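Local coordinates for isoaspartyl dipeptidase (Fervidobacterium islandicum, PDB 7CDH), which probably hydrolyses isoaspartyl (beta-aspartyl) dipeptides as a zinc-dependent M38 metallopeptidase of the amidohydrolase family, acting in repair of damaged proteins, at residues L121-Y126 / I148-G153. Residues are numbered along the deposited sequence; the frame is centred on the assembly and turned at random.
Sequences LNTFIY and IDKVIG
Ile-125 is held by its N and its O against 148-153: its N donates to Lys-150 O at 2.9 Å, and its O accepts from Ile-152 N at 2.9 Å. This is a single parallel bridge between Ile-125 and Val-151, and their side chains meet on the same face of the sheet, Ile-125 CG1 against Val-151 CG2. On the other face Ile-152 packs between Phe-124 and Tyr-126. Its CG1, set between backbone N and carbonyl carbon (chi1 51°), rests on Phe-124 CB and carries CD1 over one face of the Tyr-126 ring, a CH-pi contact 3.9 Å from the ring centroid. Gly-153 lies at that ring's edge. The Lys-150 side chain runs extended back along 121-126 and bends at its last torsion (chi4 -66°), bringing NZ to Thr-123 OG1 (2.9 Å) and Thr-123 O (3.1 Å). Glu-117 pairs with the same ammonium, and Ala-113 O engages the threonine hydroxyl, tying both to helix 106-118. A type I turn from Ile-148 to Val-151 leads from helix 141-147 into strand 151-159, which completes the right-handed beta-alpha-beta unit of the TIM barrel. Helix 106-118 covers Ile-125, while strands 90-95 and 191-196 flank the pair, with Val-94 touching Tyr-126 and Ile-152.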
ATOM      1  N   LEU A 121      22.140  21.417  24.548  1.00 37.33           N
ATOM      2  CA  LEU A 121      23.043  20.837  23.520  1.00 32.44           C
ATOM      3  C   LEU A 121      22.597  21.300  22.121  1.00 30.58           C
ATOM      4  O   LEU A 121      21.541  21.921  22.000  1.00 28.47           O
ATOM      5  CB  LEU A 121      22.986  19.326  23.686  1.00 32.38           C
ATOM      6  CG  LEU A 121      24.273  18.577  23.425  1.00 39.37           C
ATOM      7  CD1 LEU A 121      25.363  19.046  24.371  1.00 43.64           C
ATOM      8  CD2 LEU A 121      24.036  17.076  23.547  1.00 36.32           C
ATOM      9  N   ASN A 122      23.440  21.111  21.109  1.00 31.46           N
ATOM     10  CA  ASN A 122      23.142  21.352  19.671  1.00 30.21           C
ATOM     11  C   ASN A 122      23.187  19.978  19.030  1.00 30.23           C
ATOM     12  O   ASN A 122      24.200  19.239  19.318  1.00 28.26           O
ATOM     13  CB  ASN A 122      24.191  22.219  18.964  1.00 32.89           C
ATOM     14  CG  ASN A 122      24.475  23.510  19.702  1.00 32.43           C
ATOM     15  OD1 ASN A 122      23.805  24.525  19.475  1.00 36.76           O
ATOM     16  ND2 ASN A 122      25.461  23.472  20.578  1.00 26.86           N
ATOM     17  N   THR A 123      22.149  19.612  18.277  1.00 27.90           N
ATOM     18  CA  THR A 123      21.968  18.219  17.792  1.00 28.13           C
ATOM     19  C   THR A 123      21.538  18.219  16.335  1.00 27.51           C
ATOM     20  O   THR A 123      20.716  19.072  15.953  1.00 25.83           O
ATOM     21  CB  THR A 123      20.892  17.487  18.596  1.00 26.75           C
ATOM     22  OG1 THR A 123      19.655  18.193  18.409  1.00 25.92           O
ATOM     23  CG2 THR A 123      21.238  17.466  20.053  1.00 27.83           C
ATOM     24  N   PHE A 124      22.018  17.226  15.600  1.00 25.66           N
ATOM     25  CA  PHE A 124      21.588  16.918  14.225  1.00 25.74           C
ATOM     26  C   PHE A 124      21.526  15.407  14.149  1.00 25.88           C
ATOM     27  O   PHE A 124      22.130  14.721  14.988  1.00 25.33           O
ATOM     28  CB  PHE A 124      22.529  17.519  13.179  1.00 27.49           C
ATOM     29  CG  PHE A 124      22.770  18.989  13.399  1.00 28.60           C
ATOM     30  CD1 PHE A 124      23.747  19.416  14.273  1.00 27.36           C
ATOM     31  CD2 PHE A 124      21.943  19.938  12.818  1.00 30.15           C
ATOM     32  CE1 PHE A 124      23.889  20.762  14.573  1.00 29.72           C
ATOM     33  CE2 PHE A 124      22.147  21.290  13.042  1.00 27.96           C
ATOM     34  CZ  PHE A 124      23.102  21.698  13.939  1.00 28.96           C
ATOM     35  N   ILE A 125      20.802  14.896  13.168  1.00 25.56           N
ATOM     36  CA  ILE A 125      20.669  13.430  13.049  1.00 26.86           C
ATOM     37  C   ILE A 125      20.900  13.075  11.591  1.00 26.05           C
ATOM     38  O   ILE A 125      20.732  13.928  10.739  1.00 26.48           O
ATOM     39  CB  ILE A 125      19.302  12.973  13.597  1.00 27.39           C
ATOM     40  CG1 ILE A 125      18.132  13.477  12.758  1.00 26.32           C
ATOM     41  CG2 ILE A 125      19.142  13.417  15.047  1.00 28.63           C
ATOM     42  CD1 ILE A 125      16.838  12.819  13.099  1.00 27.64           C
ATOM     43  N   TYR A 126      21.262  11.835  11.363  1.00 27.55           N
ATOM     44  CA  TYR A 126      21.093  11.132  10.084  1.00 29.17           C
ATOM     45  C   TYR A 126      19.734  10.435  10.062  1.00 26.14           C
ATOM     46  O   TYR A 126      19.207  10.062  11.107  1.00 28.08           O
ATOM     47  CB  TYR A 126      22.185  10.078   9.954  1.00 33.20           C
ATOM     48  CG  TYR A 126      23.597  10.600   9.914  1.00 36.48           C
ATOM     49  CD1 TYR A 126      24.170  10.966   8.722  1.00 43.88           C
ATOM     50  CD2 TYR A 126      24.385  10.651  11.042  1.00 37.70           C
ATOM     51  CE1 TYR A 126      25.489  11.378   8.651  1.00 46.60           C
ATOM     52  CE2 TYR A 126      25.703  11.058  10.995  1.00 39.17           C
ATOM     53  CZ  TYR A 126      26.257  11.417   9.790  1.00 40.52           C
ATOM     54  OH  TYR A 126      27.545  11.812   9.681  1.00 40.58           O
ATOM     55  N   ILE A 148      12.599  17.553   7.333  1.00 31.04           N
ATOM     56  CA  ILE A 148      12.999  17.479   8.773  1.00 30.03           C
ATOM     57  C   ILE A 148      14.290  18.274   9.022  1.00 30.27           C
ATOM     58  O   ILE A 148      15.366  17.818   8.625  1.00 28.75           O
ATOM     59  CB  ILE A 148      13.171  16.001   9.132  1.00 30.33           C
ATOM     60  CG1 ILE A 148      11.878  15.233   8.875  1.00 35.20           C
ATOM     61  CG2 ILE A 148      13.636  15.857  10.555  1.00 32.14           C
ATOM     62  CD1 ILE A 148      12.095  13.764   8.801  1.00 41.68           C
ATOM     63  N   ASP A 149      14.178  19.418   9.682  1.00 37.46           N
ATOM     64  CA  ASP A 149      15.297  20.357   9.954  1.00 40.33           C
ATOM     65  C   ASP A 149      16.551  19.576  10.372  1.00 33.38           C
ATOM     66  O   ASP A 149      17.559  19.720   9.698  1.00 32.94           O
ATOM     67  CB  ASP A 149      14.838  21.487  10.885  1.00 49.38           C
ATOM     68  CG  ASP A 149      14.392  22.736  10.115  1.00 68.22           C
ATOM     69  OD1 ASP A 149      15.015  23.022   9.059  1.00 81.97           O
ATOM     70  OD2 ASP A 149      13.415  23.421  10.546  1.00 77.98           O
ATOM     71  N   LYS A 150      16.495  18.716  11.380  1.00 32.68           N
ATOM     72  CA  LYS A 150      17.727  18.149  11.981  1.00 29.29           C
ATOM     73  C   LYS A 150      18.392  17.106  11.071  1.00 26.56           C
ATOM     74  O   LYS A 150      19.549  16.769  11.354  1.00 23.00           O
ATOM     75  CB  LYS A 150      17.417  17.551  13.354  1.00 31.36           C
ATOM     76  CG  LYS A 150      17.255  18.582  14.467  1.00 33.16           C
ATOM     77  CD  LYS A 150      17.283  17.979  15.846  1.00 33.88           C
ATOM     78  CE  LYS A 150      16.932  18.975  16.919  1.00 34.85           C
ATOM     79  NZ  LYS A 150      17.955  20.034  17.021  1.00 36.49           N
ATOM     80  N   VAL A 151      17.700  16.521  10.087  1.00 25.53           N
ATOM     81  CA  VAL A 151      18.325  15.454   9.243  1.00 25.28           C
ATOM     82  C   VAL A 151      19.414  16.099   8.357  1.00 27.23           C
ATOM     83  O   VAL A 151      19.079  17.038   7.588  1.00 25.82           O
ATOM     84  CB  VAL A 151      17.260  14.719   8.419  1.00 25.38           C
ATOM     85  CG1 VAL A 151      17.878  13.786   7.400  1.00 26.01           C
ATOM     86  CG2 VAL A 151      16.303  13.965   9.313  1.00 26.34           C
ATOM     87  N   ILE A 152      20.686  15.694   8.497  1.00 26.85           N
ATOM     88  CA  ILE A 152      21.809  16.325   7.736  1.00 29.20           C
ATOM     89  C   ILE A 152      22.428  15.320   6.759  1.00 28.76           C
ATOM     90  O   ILE A 152      23.418  15.670   6.106  1.00 29.70           O
ATOM     91  CB  ILE A 152      22.859  16.981   8.654  1.00 30.17           C
ATOM     92  CG1 ILE A 152      23.382  16.070   9.765  1.00 28.01           C
ATOM     93  CG2 ILE A 152      22.275  18.258   9.231  1.00 31.44           C
ATOM     94  CD1 ILE A 152      23.745  14.684   9.322  1.00 28.21           C
ATOM     95  N   GLY A 153      21.846  14.137   6.624  1.00 28.69           N
ATOM     96  CA  GLY A 153      22.454  13.058   5.836  1.00 28.23           C
ATOM     97  C   GLY A 153      21.832  11.711   6.113  1.00 28.35           C
ATOM     98  O   GLY A 153      20.814  11.656   6.798  1.00 30.19           O
TER